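Local coordinates for oxygen-independent coproporphyrinogen III oxidase (Escherichia coli, PDB 1OLT), which catalyses the anaerobic oxidative decarboxylation of two propionate groups of coproporphyrinogen III to give protoporphyrinogen IX in heme biosynthesis, using a [4Fe-4S] cluster and S-adenosylmethionine, at residues Leu108-Gly113 and Lys128-Asn133; Leu55-Pro60 and Ser124-Leu129; Asp320-Gly323 and Ile329-Ile332; His80-Tyr85 and Thr116-Ala121. All blocks are in the same frame, centred on the assembly; numbering follows the deposited sequence. Where two conformers were deposited one is given.

Interactions 1, 2 and 4 belong to the parallel barrel of the radical SAM core. Interactions 1 and 2 lie side by side, their centres about 3 Å apart: both set helix 120-133 against the sheet, on the neighbouring strands 105-112 and 53-62. Interaction 4, its centre about 10 Å from that of interaction 2 and about 13 Å from that of interaction 1, joins the start of helix 80-96 to the turn that leads into helix 120-133. Interaction 3 comes last in the chain, its centre about 15 Å from that of interaction 2, where strand 320-324 pairs with strand 53-62 and extends the sheet. Interactions 1, 2 and 3 all reach the same S-adenosylmethionine, so sheet packing and cofactor binding share their strands.

Interaction 1: Leu108-Gly113 and Lys128-Asn133; sequences LHWGGG and KLLREN. With SAM (S-adenosylmethionine), chain D; SAM (S-adenosylmethionine), chain C; SF4 (iron/sulfur cluster), chain B.
A single methyl group, CD1 of L130, carries this contact by resting against L108 and W110 together, touching the ends of both. The leucine reaches out from helix 120-133 toward strand 105-112 and meets the indole at its edge, close to the ring plane, with CD1 3.6 Å from NE1 of W110 and 4.1 Å from CZ2. With CG of W110 beside the backbone N (chi1 -66°), the indole presents its NE1-CZ2 edge to the helix. Both methyls of L108 meet the same atom: L108 CD2 is 3.9 Å from L130 CD1 and L108 CD1 4.0 Å. M127, one turn back on the helix, touches both strand side chains, and F164 meets the indole edge-to-face.

Beyond W110 the strand runs into glycines that touch the cofactors. G112 N donates to O3' of the S-adenosylmethionine of chain D (3.2 Å), and O2' of the same ribose donates to G112 O (2.6 Å). G111 packs its CA 3.7 Å from that O3'. The peptide between G112 and G113 is cis, and G113 O comes within 2.9 Å of the amino N of the other S-adenosylmethionine, which chelates an iron of the cluster. The helix contact is thus made by apolar side chains and one indole N-H: W110 NE1 is buried against a methyl and has no hydrogen-bond partner in the model, while the polar work of this strand end is done by backbone atoms.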
# COMPACT_ATOMS: atom_id res chain seq x y z
N LEU A 108 -6.59 2.69 -11.54
CA LEU A 108 -7.23 1.45 -11.12
C LEU A 108 -6.13 0.52 -10.65
O LEU A 108 -5.13 0.35 -11.34
CB LEU A 108 -7.96 0.79 -12.30
CG LEU A 108 -8.41 -0.66 -12.14
CD1 LEU A 108 -9.43 -0.77 -11.08
CD2 LEU A 108 -8.91 -1.17 -13.46
N HIS A 109 -6.36 -0.12 -9.50
CA HIS A 109 -5.50 -1.14 -9.01
C HIS A 109 -6.30 -2.32 -8.47
O HIS A 109 -7.34 -2.14 -7.81
CB HIS A 109 -4.66 -0.61 -7.90
CG HIS A 109 -3.70 -1.61 -7.35
ND1 HIS A 109 -2.42 -1.69 -7.76
CD2 HIS A 109 -3.86 -2.60 -6.45
CE1 HIS A 109 -1.79 -2.65 -7.09
NE2 HIS A 109 -2.63 -3.20 -6.27
N TRP A 110 -5.81 -3.50 -8.77
CA TRP A 110 -6.33 -4.71 -8.20
C TRP A 110 -5.27 -5.22 -7.19
O TRP A 110 -4.14 -5.47 -7.55
CB TRP A 110 -6.56 -5.79 -9.25
CG TRP A 110 -7.65 -5.48 -10.29
CD1 TRP A 110 -8.42 -4.35 -10.39
CD2 TRP A 110 -8.05 -6.31 -11.39
NE1 TRP A 110 -9.24 -4.41 -11.48
CE2 TRP A 110 -9.05 -5.62 -12.12
CE3 TRP A 110 -7.67 -7.58 -11.84
CZ2 TRP A 110 -9.64 -6.14 -13.26
CZ3 TRP A 110 -8.28 -8.09 -13.01
CH2 TRP A 110 -9.25 -7.39 -13.68
N GLY A 111 -5.74 -5.46 -5.98
CA GLY A 111 -4.94 -5.96 -4.91
C GLY A 111 -5.59 -7.21 -4.32
O GLY A 111 -6.63 -7.69 -4.78
N GLY A 112 -5.02 -7.69 -3.24
CA GLY A 112 -5.57 -8.89 -2.61
C GLY A 112 -4.73 -9.37 -1.43
O GLY A 112 -4.18 -8.52 -0.69
N GLY A 113 -4.60 -10.70 -1.24
CA GLY A 113 -5.04 -11.72 -2.11
C GLY A 113 -4.22 -11.73 -3.35
O GLY A 113 -3.25 -10.99 -3.47
N LYS A 128 -14.01 -5.42 -18.25
CA LYS A 128 -15.13 -5.01 -19.09
C LYS A 128 -16.23 -4.38 -18.23
O LYS A 128 -16.78 -3.34 -18.60
CB LYS A 128 -15.66 -6.21 -19.92
CG LYS A 128 -16.91 -5.91 -20.79
CD LYS A 128 -17.43 -7.18 -21.52
CE LYS A 128 -18.65 -6.86 -22.41
NZ LYS A 128 -18.53 -7.58 -23.73
N LEU A 129 -16.53 -4.97 -17.08
CA LEU A 129 -17.51 -4.37 -16.15
C LEU A 129 -17.07 -2.95 -15.71
O LEU A 129 -17.88 -2.03 -15.61
CB LEU A 129 -17.64 -5.20 -14.89
CG LEU A 129 -18.46 -6.47 -15.03
CD1 LEU A 129 -18.24 -7.31 -13.81
CD2 LEU A 129 -19.91 -6.10 -15.23
N LEU A 130 -15.79 -2.81 -15.44
CA LEU A 130 -15.23 -1.54 -14.93
C LEU A 130 -15.28 -0.50 -16.06
O LEU A 130 -15.72 0.62 -15.81
CB LEU A 130 -13.79 -1.77 -14.40
CG LEU A 130 -13.73 -2.52 -13.10
CD1 LEU A 130 -12.32 -3.01 -12.79
CD2 LEU A 130 -14.34 -1.71 -11.93
N ARG A 131 -14.80 -0.85 -17.27
CA ARG A 131 -14.72 0.06 -18.42
C ARG A 131 -16.09 0.50 -18.90
O ARG A 131 -16.22 1.59 -19.37
CB ARG A 131 -14.03 -0.56 -19.68
CG ARG A 131 -12.53 -0.71 -19.49
CD ARG A 131 -11.71 -0.98 -20.76
NE ARG A 131 -10.29 -1.19 -20.41
CZ ARG A 131 -9.34 -0.24 -20.24
NH1 ARG A 131 -9.58 1.09 -20.36
NH2 ARG A 131 -8.11 -0.64 -19.94
N GLU A 132 -17.07 -0.37 -18.80
CA GLU A 132 -18.39 -0.02 -19.25
C GLU A 132 -19.16 0.74 -18.23
O GLU A 132 -20.16 1.32 -18.58
CB GLU A 132 -19.19 -1.27 -19.67
CG GLU A 132 -18.60 -1.82 -20.97
CD GLU A 132 -19.38 -3.01 -21.53
OE1 GLU A 132 -20.16 -3.63 -20.76
OE2 GLU A 132 -19.13 -3.30 -22.72
N ASN A 133 -18.75 0.73 -16.96
CA ASN A 133 -19.51 1.42 -15.93
C ASN A 133 -18.86 2.69 -15.35
O ASN A 133 -19.53 3.44 -14.66
CB ASN A 133 -19.86 0.45 -14.80
CG ASN A 133 -20.98 -0.46 -15.22
OD1 ASN A 133 -22.08 -0.02 -15.27
ND2 ASN A 133 -20.67 -1.74 -15.59
N SAM D . -0.70 -4.43 4.05
CA SAM D . 0.62 -5.08 3.90
C SAM D . 1.40 -5.11 5.23
O SAM D . 1.81 -6.16 5.76
OXT SAM D . 1.67 -4.08 5.88
CB SAM D . 1.43 -4.38 2.77
CG SAM D . 0.87 -4.54 1.33
SD SAM D . 0.10 -3.03 0.64
CE SAM D . 1.45 -2.35 -0.38
C5' SAM D . -1.08 -3.48 -0.70
C4' SAM D . -2.24 -4.30 -0.17
O4' SAM D . -2.99 -3.45 0.69
C3' SAM D . -3.23 -4.77 -1.24
O3' SAM D . -2.74 -5.88 -1.97
C2' SAM D . -4.45 -4.99 -0.38
O2' SAM D . -4.30 -6.17 0.37
C1' SAM D . -4.39 -3.78 0.57
N9 SAM D . -5.09 -2.62 0.05
C8 SAM D . -4.62 -1.69 -0.81
N7 SAM D . -5.63 -0.77 -1.06
C5 SAM D . -6.68 -1.12 -0.37
C6 SAM D . -7.94 -0.58 -0.26
N6 SAM D . -8.30 0.54 -0.86
N1 SAM D . -8.81 -1.22 0.54
C2 SAM D . -8.48 -2.35 1.19
N3 SAM D . -7.27 -2.90 1.08
C4 SAM D . -6.38 -2.29 0.31
N SAM C . -0.69 -12.36 -3.59
CA SAM C . 0.47 -11.90 -4.33
C SAM C . 1.80 -12.50 -3.85
O SAM C . 1.86 -13.01 -2.68
OXT SAM C . 2.69 -12.50 -4.68
CB SAM C . 0.52 -10.37 -4.15
CG SAM C . 1.21 -9.74 -2.97
SD SAM C . 0.41 -9.92 -1.40
CE SAM C . -1.27 -9.32 -1.66
C5' SAM C . 0.93 -8.34 -0.54
C4' SAM C . 2.31 -8.28 0.21
O4' SAM C . 2.20 -8.16 1.62
C3' SAM C . 3.13 -9.54 0.05
O3' SAM C . 3.72 -9.69 -1.24
C2' SAM C . 4.12 -9.46 1.23
O2' SAM C . 5.34 -8.86 0.82
C1' SAM C . 3.42 -8.54 2.20
N9 SAM C . 3.12 -9.16 3.48
C8 SAM C . 2.11 -10.06 3.69
N7 SAM C . 2.09 -10.40 4.97
C5 SAM C . 3.09 -9.70 5.60
C6 SAM C . 3.54 -9.66 6.93
N6 SAM C . 2.97 -10.36 7.91
N1 SAM C . 4.59 -8.84 7.22
C2 SAM C . 5.20 -8.08 6.22
N3 SAM C . 4.77 -8.12 4.93
C4 SAM C . 3.74 -8.93 4.64
FE1 SF4 B . -1.82 -14.92 -0.86
FE2 SF4 B . -0.58 -13.60 1.08
FE3 SF4 B . 0.07 -13.40 -1.39
FE4 SF4 B . 0.52 -15.39 -0.18
S1 SF4 B . 1.53 -13.39 0.34
S2 SF4 B . -0.19 -15.48 -2.29
S3 SF4 B . -1.19 -15.73 0.99
S4 SF4 B . -1.77 -12.76 -0.45

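Interaction 2: Leu55-Pro60 and Ser124-Leu129; sequences LYVHIP and SRLMKL. With SAM (S-adenosylmethionine), chain D.
The adenosine pocket of one S-adenosylmethionine is backed here by the packing of a barrel strand on its outer helix: strand 53-62 puts V57 and I59 against L126 of helix 120-133, and the alternating residues Y56 and H58 against the cofactor. On the helix side the contact narrows to CD2 of L126. I59 CD1 meets it tip to tip at 4.0 Å, and V57 CG1 stands 4.2 Å from the same methyl. L126 reaches the strand with CG anti to its own N (chi1 -179°). L118 adds to the apolar packing round I59, and L89 of helix 80-96 to that round V57.

On the cofactor side the Y56 ring lies beneath the adenine, whose C5 sits over the ring centre, 3.5 Å above its plane. The phenol oxygen continues under the ribose, with Y56 OH 3.2 Å from C2'. It is hydrogen-bonded to ND1 of H58 (2.7 Å), which lies in the plane of the phenol, and the far side of that imidazole is held by the backbone O of N72. H58 meets the ribose with its edge, CE1 being 3.5 Å from O2'. Replacing Y56 with an alanine would probably take away the floor under the adenine and leave ND1 of H58 without its hydroxyl partner. The strand thus divides its chemistry between an apolar face that seats the helix and an aromatic, hydrogen-bonded face that holds a nucleoside.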
# COMPACT_ATOMS: atom_id res chain seq x y z
N LEU A 55 -9.86 3.84 -8.54
CA LEU A 55 -10.61 2.65 -8.23
C LEU A 55 -9.68 1.61 -7.65
O LEU A 55 -8.62 1.41 -8.14
CB LEU A 55 -11.28 2.09 -9.50
CG LEU A 55 -12.23 3.01 -10.21
CD1 LEU A 55 -12.78 2.28 -11.41
CD2 LEU A 55 -13.30 3.46 -9.34
N TYR A 56 -10.11 0.95 -6.59
CA TYR A 56 -9.42 -0.20 -6.00
C TYR A 56 -10.40 -1.40 -6.01
O TYR A 56 -11.53 -1.24 -5.60
CB TYR A 56 -8.97 0.07 -4.55
CG TYR A 56 -8.37 -1.15 -3.96
CD1 TYR A 56 -7.09 -1.54 -4.28
CD2 TYR A 56 -9.12 -1.99 -3.12
CE1 TYR A 56 -6.57 -2.78 -3.77
CE2 TYR A 56 -8.59 -3.18 -2.59
CZ TYR A 56 -7.33 -3.56 -2.92
OH TYR A 56 -6.81 -4.75 -2.48
N VAL A 57 -9.96 -2.56 -6.50
CA VAL A 57 -10.74 -3.79 -6.39
C VAL A 57 -9.92 -4.86 -5.61
O VAL A 57 -8.74 -5.13 -5.94
CB VAL A 57 -11.12 -4.36 -7.78
CG1 VAL A 57 -11.99 -5.60 -7.57
CG2 VAL A 57 -11.83 -3.32 -8.65
N HIS A 58 -10.52 -5.40 -4.56
CA HIS A 58 -9.91 -6.43 -3.75
C HIS A 58 -10.30 -7.79 -4.36
O HIS A 58 -11.47 -8.05 -4.59
CB HIS A 58 -10.39 -6.42 -2.33
CG HIS A 58 -9.43 -7.08 -1.40
ND1 HIS A 58 -8.22 -6.51 -1.08
CD2 HIS A 58 -9.49 -8.26 -0.73
CE1 HIS A 58 -7.58 -7.30 -0.22
NE2 HIS A 58 -8.34 -8.37 0.01
N ILE A 59 -9.32 -8.60 -4.66
CA ILE A 59 -9.52 -9.95 -5.14
C ILE A 59 -8.91 -10.86 -4.06
O ILE A 59 -7.68 -10.90 -3.90
CB ILE A 59 -8.82 -10.20 -6.50
CG1 ILE A 59 -9.25 -9.27 -7.64
CG2 ILE A 59 -9.09 -11.66 -6.95
CD1 ILE A 59 -10.69 -9.30 -7.95
N PRO A 60 -9.73 -11.52 -3.24
CA PRO A 60 -9.15 -12.13 -2.05
C PRO A 60 -8.49 -13.49 -2.21
O PRO A 60 -7.73 -13.87 -1.33
CB PRO A 60 -10.36 -12.25 -1.11
CG PRO A 60 -11.56 -12.49 -2.06
CD PRO A 60 -11.21 -11.63 -3.24
N SER A 124 -10.79 -10.56 -18.07
CA SER A 124 -11.51 -9.80 -19.10
C SER A 124 -12.89 -9.38 -18.66
O SER A 124 -13.36 -8.24 -18.97
CB SER A 124 -11.63 -10.58 -20.44
OG SER A 124 -10.37 -10.83 -21.00
N ARG A 125 -13.58 -10.30 -18.00
CA ARG A 125 -14.92 -9.99 -17.51
C ARG A 125 -14.92 -8.77 -16.52
O ARG A 125 -15.77 -7.89 -16.61
CB ARG A 125 -15.56 -11.20 -16.83
CG ARG A 125 -16.98 -10.96 -16.28
CD ARG A 125 -17.56 -12.15 -15.48
NE ARG A 125 -18.79 -11.74 -14.83
CZ ARG A 125 -19.38 -12.42 -13.88
NH1 ARG A 125 -18.87 -13.55 -13.44
NH2 ARG A 125 -20.53 -11.95 -13.35
N LEU A 126 -14.02 -8.78 -15.57
CA LEU A 126 -13.97 -7.72 -14.63
C LEU A 126 -13.58 -6.41 -15.24
O LEU A 126 -14.18 -5.38 -14.91
CB LEU A 126 -13.08 -8.08 -13.45
CG LEU A 126 -12.95 -7.05 -12.34
CD1 LEU A 126 -14.29 -6.58 -11.78
CD2 LEU A 126 -12.13 -7.62 -11.27
N MET A 127 -12.54 -6.41 -16.10
CA MET A 127 -12.13 -5.18 -16.75
C MET A 127 -13.26 -4.56 -17.57
O MET A 127 -13.45 -3.37 -17.60
CB MET A 127 -10.93 -5.40 -17.64
CG MET A 127 -9.66 -5.51 -16.93
SD MET A 127 -9.34 -4.03 -15.88
CE MET A 127 -9.79 -2.77 -16.91
N LYS A 128 -14.01 -5.42 -18.25
CA LYS A 128 -15.13 -5.01 -19.09
C LYS A 128 -16.23 -4.38 -18.23
O LYS A 128 -16.78 -3.34 -18.60
CB LYS A 128 -15.66 -6.21 -19.92
CG LYS A 128 -16.91 -5.91 -20.79
CD LYS A 128 -17.43 -7.18 -21.52
CE LYS A 128 -18.65 -6.86 -22.41
NZ LYS A 128 -18.53 -7.58 -23.73
N LEU A 129 -16.53 -4.97 -17.08
CA LEU A 129 -17.51 -4.37 -16.15
C LEU A 129 -17.07 -2.95 -15.71
O LEU A 129 -17.88 -2.03 -15.61
CB LEU A 129 -17.64 -5.20 -14.89
CG LEU A 129 -18.46 -6.47 -15.03
CD1 LEU A 129 -18.24 -7.31 -13.81
CD2 LEU A 129 -19.91 -6.10 -15.23
N SAM D . -0.70 -4.43 4.05
CA SAM D . 0.62 -5.08 3.90
C SAM D . 1.40 -5.11 5.23
O SAM D . 1.81 -6.16 5.76
OXT SAM D . 1.67 -4.08 5.88
CB SAM D . 1.43 -4.38 2.77
CG SAM D . 0.87 -4.54 1.33
SD SAM D . 0.10 -3.03 0.64
CE SAM D . 1.45 -2.35 -0.38
C5' SAM D . -1.08 -3.48 -0.70
C4' SAM D . -2.24 -4.30 -0.17
O4' SAM D . -2.99 -3.45 0.69
C3' SAM D . -3.23 -4.77 -1.24
O3' SAM D . -2.74 -5.88 -1.97
C2' SAM D . -4.45 -4.99 -0.38
O2' SAM D . -4.30 -6.17 0.37
C1' SAM D . -4.39 -3.78 0.57
N9 SAM D . -5.09 -2.62 0.05
C8 SAM D . -4.62 -1.69 -0.81
N7 SAM D . -5.63 -0.77 -1.06
C5 SAM D . -6.68 -1.12 -0.37
C6 SAM D . -7.94 -0.58 -0.26
N6 SAM D . -8.30 0.54 -0.86
N1 SAM D . -8.81 -1.22 0.54
C2 SAM D . -8.48 -2.35 1.19
N3 SAM D . -7.27 -2.90 1.08
C4 SAM D . -6.38 -2.29 0.31

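Interaction 3: Asp320-Gly323 and Ile329-Ile332; sequences DLLG and ISMI. With SAM (S-adenosylmethionine), chain D.
L321 and M331 form a hydrogen-bonded antiparallel pair that links strand 320-324, a neighbour of strand 53-62 in the barrel sheet, to strand 329-332, an outer strand of a three-stranded antiparallel sheet. L321 N donates to M331 O at 2.8 Å and nearly straight (169°), although it sits well above the carbonyl plane. The return bond from M331 N to L321 O, at 2.9 Å, is more bent (135°). Two residues on, at G323, a side chain is the acceptor: G323 N donates to S330 OG (3.0 Å, 167°). A water lies 2.6 Å from S330 OG and 2.8 Å from G323 O, bridging the two. I329 spends its own polar atoms on the adenine of the chain D S-adenosylmethionine, its N donating to N1 (2.8 Å) and its O accepting from N6 (3.0 Å).

L321 CD2 touches CE of M331, whose chain bends back at its last torsion, and I332 lays CG1 against L321 O, CG2 against the carboxylate carbon of D320 and CD1 near L322 CD1 (4.2 Å). An alanine in place of I332 would probably open a gap between L322 and the D320 side chain. That carboxylate is bound by R103 and by the N of G333. With G323 N bonded to a hydroxyl, I329 O accepts from the adenine amino group instead, consistent with recognition of the base by main-chain atoms.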
# COMPACT_ATOMS: atom_id res chain seq x y z
N ASP A 320 -10.67 11.08 -5.28
CA ASP A 320 -11.54 10.27 -4.48
C ASP A 320 -11.22 8.82 -4.89
O ASP A 320 -11.04 8.54 -6.08
CB ASP A 320 -12.99 10.57 -4.78
CG ASP A 320 -13.48 11.84 -4.15
OD1 ASP A 320 -12.95 12.26 -3.12
OD2 ASP A 320 -14.43 12.50 -4.64
N LEU A 321 -11.19 7.92 -3.91
CA LEU A 321 -10.82 6.53 -4.12
C LEU A 321 -12.02 5.68 -3.75
O LEU A 321 -12.49 5.72 -2.60
CB LEU A 321 -9.66 6.15 -3.21
CG LEU A 321 -9.47 4.64 -2.97
CD1 LEU A 321 -8.73 4.21 -4.11
CD2 LEU A 321 -8.71 4.35 -1.62
N LEU A 322 -12.55 4.95 -4.72
CA LEU A 322 -13.62 4.02 -4.50
C LEU A 322 -13.07 2.61 -4.45
O LEU A 322 -12.46 2.11 -5.41
CB LEU A 322 -14.68 4.10 -5.61
CG LEU A 322 -15.80 3.10 -5.48
CD1 LEU A 322 -16.70 3.34 -4.25
CD2 LEU A 322 -16.66 3.07 -6.79
N GLY A 323 -13.37 1.93 -3.36
CA GLY A 323 -12.88 0.61 -3.13
C GLY A 323 -14.04 -0.36 -3.26
O GLY A 323 -15.12 -0.17 -2.64
N ILE A 329 -11.47 -0.55 1.15
CA ILE A 329 -11.59 0.83 1.68
C ILE A 329 -11.68 1.90 0.62
O ILE A 329 -10.94 1.89 -0.35
CB ILE A 329 -10.42 1.14 2.63
CG1 ILE A 329 -10.45 0.18 3.82
CG2 ILE A 329 -10.57 2.53 3.25
CD1 ILE A 329 -9.08 0.08 4.62
N SER A 330 -12.61 2.82 0.83
CA SER A 330 -12.81 4.01 -0.00
C SER A 330 -12.35 5.25 0.80
O SER A 330 -12.57 5.27 2.00
CB SER A 330 -14.28 4.17 -0.33
OG SER A 330 -14.82 3.06 -1.02
N MET A 331 -11.72 6.23 0.14
CA MET A 331 -11.39 7.53 0.68
C MET A 331 -12.06 8.58 -0.21
O MET A 331 -11.57 8.92 -1.28
CB MET A 331 -9.90 7.72 0.68
CG MET A 331 -9.30 6.65 1.55
SD MET A 331 -7.47 6.61 1.74
CE MET A 331 -6.73 6.85 -0.04
N ILE A 332 -13.20 9.08 0.24
CA ILE A 332 -14.03 9.91 -0.60
C ILE A 332 -14.54 11.12 0.21
O ILE A 332 -15.10 10.96 1.26
CB ILE A 332 -15.25 9.10 -1.15
CG1 ILE A 332 -14.78 7.90 -2.01
CG2 ILE A 332 -16.13 9.98 -1.99
CD1 ILE A 332 -15.92 7.04 -2.44
N SAM D . -0.70 -4.43 4.05
CA SAM D . 0.62 -5.08 3.90
C SAM D . 1.40 -5.11 5.23
O SAM D . 1.81 -6.16 5.76
OXT SAM D . 1.67 -4.08 5.88
CB SAM D . 1.43 -4.38 2.77
CG SAM D . 0.87 -4.54 1.33
SD SAM D . 0.10 -3.03 0.64
CE SAM D . 1.45 -2.35 -0.38
C5' SAM D . -1.08 -3.48 -0.70
C4' SAM D . -2.24 -4.30 -0.17
O4' SAM D . -2.99 -3.45 0.69
C3' SAM D . -3.23 -4.77 -1.24
O3' SAM D . -2.74 -5.88 -1.97
C2' SAM D . -4.45 -4.99 -0.38
O2' SAM D . -4.30 -6.17 0.37
C1' SAM D . -4.39 -3.78 0.57
N9 SAM D . -5.09 -2.62 0.05
C8 SAM D . -4.62 -1.69 -0.81
N7 SAM D . -5.63 -0.77 -1.06
C5 SAM D . -6.68 -1.12 -0.37
C6 SAM D . -7.94 -0.58 -0.26
N6 SAM D . -8.30 0.54 -0.86
N1 SAM D . -8.81 -1.22 0.54
C2 SAM D . -8.48 -2.35 1.19
N3 SAM D . -7.27 -2.90 1.08
C4 SAM D . -6.38 -2.29 0.31
O HOH W 1 -15.21 0.69 0.00

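Interaction 4: His80-Tyr85 and Thr116-Ala121; sequences HKADQY and TYLNKA
A82, facing inward from the first turns of helix 80-96, sets its methyl between two side chains of the turn that precedes helix 120-133. CB of A82 is 3.9 Å from CD2 of L118 and 4.2 Å from CE1 of Y117. The tyrosine offers its ring edge, with the methyl near the ring plane; CG anti to the backbone N (chi1 -171°) swings the ring out to this position.

The next shell fixes both aromatic and turn. Y117 OH is hydrogen-bonded to the backbone O of T76, the backbone O of Y117 to NE2 of Q79, and the Y117 ring meets that of H63. N119 is the N-cap of helix 120-133. Q122 ties the two parts together, accepting from N119 N through OE1 and bonding to OD1 of D83 through NE2. L118 also rests on I123 and, on the sheet side, on I59.

Further along helix 80-96, Y85 bonds through OH to the backbone O of H58 and touches I59 and P60. The contact therefore closes the corner where the starts of helices 80-96 and 120-133 come together beside the end of strand 53-62, with helix 343-353 packed against Q84 and Y85 of the first helix.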
# COMPACT_ATOMS: atom_id res chain seq x y z
N HIS A 80 -14.05 -22.01 -8.91
CA HIS A 80 -15.37 -21.49 -9.14
C HIS A 80 -15.81 -20.36 -8.18
O HIS A 80 -16.72 -19.60 -8.49
CB HIS A 80 -16.41 -22.57 -9.09
CG HIS A 80 -16.81 -22.94 -7.72
ND1 HIS A 80 -16.31 -24.07 -7.08
CD2 HIS A 80 -17.69 -22.37 -6.85
CE1 HIS A 80 -16.83 -24.15 -5.86
NE2 HIS A 80 -17.67 -23.13 -5.69
N LYS A 81 -15.15 -20.26 -7.03
CA LYS A 81 -15.41 -19.12 -6.12
C LYS A 81 -15.09 -17.81 -6.78
O LYS A 81 -15.70 -16.80 -6.45
CB LYS A 81 -14.70 -19.26 -4.80
CG LYS A 81 -15.35 -20.27 -3.85
CD LYS A 81 -14.53 -20.39 -2.63
CE LYS A 81 -15.06 -21.48 -1.74
NZ LYS A 81 -16.48 -21.34 -1.41
N ALA A 82 -14.17 -17.81 -7.72
CA ALA A 82 -13.81 -16.57 -8.39
C ALA A 82 -14.98 -16.10 -9.27
O ALA A 82 -15.23 -14.90 -9.42
CB ALA A 82 -12.61 -16.76 -9.23
N ASP A 83 -15.67 -17.06 -9.91
CA ASP A 83 -16.88 -16.70 -10.73
C ASP A 83 -18.00 -16.14 -9.87
O ASP A 83 -18.63 -15.17 -10.25
CB ASP A 83 -17.40 -17.86 -11.53
CG ASP A 83 -16.42 -18.32 -12.58
OD1 ASP A 83 -15.92 -17.49 -13.45
OD2 ASP A 83 -16.08 -19.56 -12.55
N GLN A 84 -18.23 -16.75 -8.70
CA GLN A 84 -19.22 -16.29 -7.74
C GLN A 84 -18.84 -14.87 -7.25
O GLN A 84 -19.69 -14.05 -7.12
CB GLN A 84 -19.31 -17.20 -6.51
CG GLN A 84 -19.66 -18.65 -6.79
CD GLN A 84 -19.66 -19.52 -5.53
OE1 GLN A 84 -18.89 -19.24 -4.60
NE2 GLN A 84 -20.57 -20.56 -5.49
N TYR A 85 -17.57 -14.63 -7.02
CA TYR A 85 -17.12 -13.37 -6.54
C TYR A 85 -17.31 -12.26 -7.58
O TYR A 85 -17.79 -11.17 -7.24
CB TYR A 85 -15.65 -13.49 -6.12
CG TYR A 85 -15.12 -12.26 -5.44
CD1 TYR A 85 -15.54 -11.94 -4.18
CD2 TYR A 85 -14.22 -11.45 -6.06
CE1 TYR A 85 -15.07 -10.80 -3.54
CE2 TYR A 85 -13.69 -10.31 -5.40
CZ TYR A 85 -14.16 -9.99 -4.14
OH TYR A 85 -13.68 -8.88 -3.44
N THR A 116 -4.19 -12.32 -9.84
CA THR A 116 -3.95 -13.28 -10.89
C THR A 116 -4.43 -14.71 -10.61
O THR A 116 -4.17 -15.62 -11.42
CB THR A 116 -2.49 -13.25 -11.37
OG1 THR A 116 -1.54 -13.37 -10.29
CG2 THR A 116 -2.24 -11.96 -12.01
N TYR A 117 -5.12 -14.89 -9.49
CA TYR A 117 -5.96 -16.05 -9.30
C TYR A 117 -7.05 -16.12 -10.40
O TYR A 117 -7.48 -17.23 -10.81
CB TYR A 117 -6.64 -15.98 -7.95
CG TYR A 117 -7.37 -17.25 -7.52
CD1 TYR A 117 -8.69 -17.53 -7.96
CD2 TYR A 117 -6.76 -18.15 -6.64
CE1 TYR A 117 -9.35 -18.72 -7.54
CE2 TYR A 117 -7.40 -19.32 -6.24
CZ TYR A 117 -8.71 -19.60 -6.68
OH TYR A 117 -9.31 -20.75 -6.24
N LEU A 118 -7.53 -14.93 -10.80
CA LEU A 118 -8.45 -14.82 -11.92
C LEU A 118 -7.80 -15.32 -13.21
O LEU A 118 -6.74 -14.85 -13.62
CB LEU A 118 -8.95 -13.42 -12.08
CG LEU A 118 -9.59 -12.72 -10.88
CD1 LEU A 118 -10.08 -11.38 -11.33
CD2 LEU A 118 -10.72 -13.50 -10.32
N ASN A 119 -8.48 -16.22 -13.90
CA ASN A 119 -8.03 -16.66 -15.19
C ASN A 119 -8.24 -15.56 -16.30
O ASN A 119 -8.80 -14.49 -16.03
CB ASN A 119 -8.66 -18.07 -15.49
CG ASN A 119 -10.18 -18.03 -15.75
OD1 ASN A 119 -10.72 -17.01 -16.23
ND2 ASN A 119 -10.85 -19.15 -15.52
N LYS A 120 -7.80 -15.79 -17.52
CA LYS A 120 -7.93 -14.79 -18.59
C LYS A 120 -9.34 -14.31 -18.84
O LYS A 120 -9.61 -13.10 -18.99
CB LYS A 120 -7.30 -15.31 -19.89
CG LYS A 120 -5.75 -15.51 -19.84
CD LYS A 120 -5.25 -16.11 -21.22
CE LYS A 120 -3.89 -16.73 -21.11
NZ LYS A 120 -3.25 -17.12 -22.50
N ALA A 121 -10.29 -15.26 -18.89
CA ALA A 121 -11.70 -14.91 -19.08
C ALA A 121 -12.25 -14.06 -17.93
O ALA A 121 -12.93 -13.10 -18.17
CB ALA A 121 -12.60 -16.18 -19.29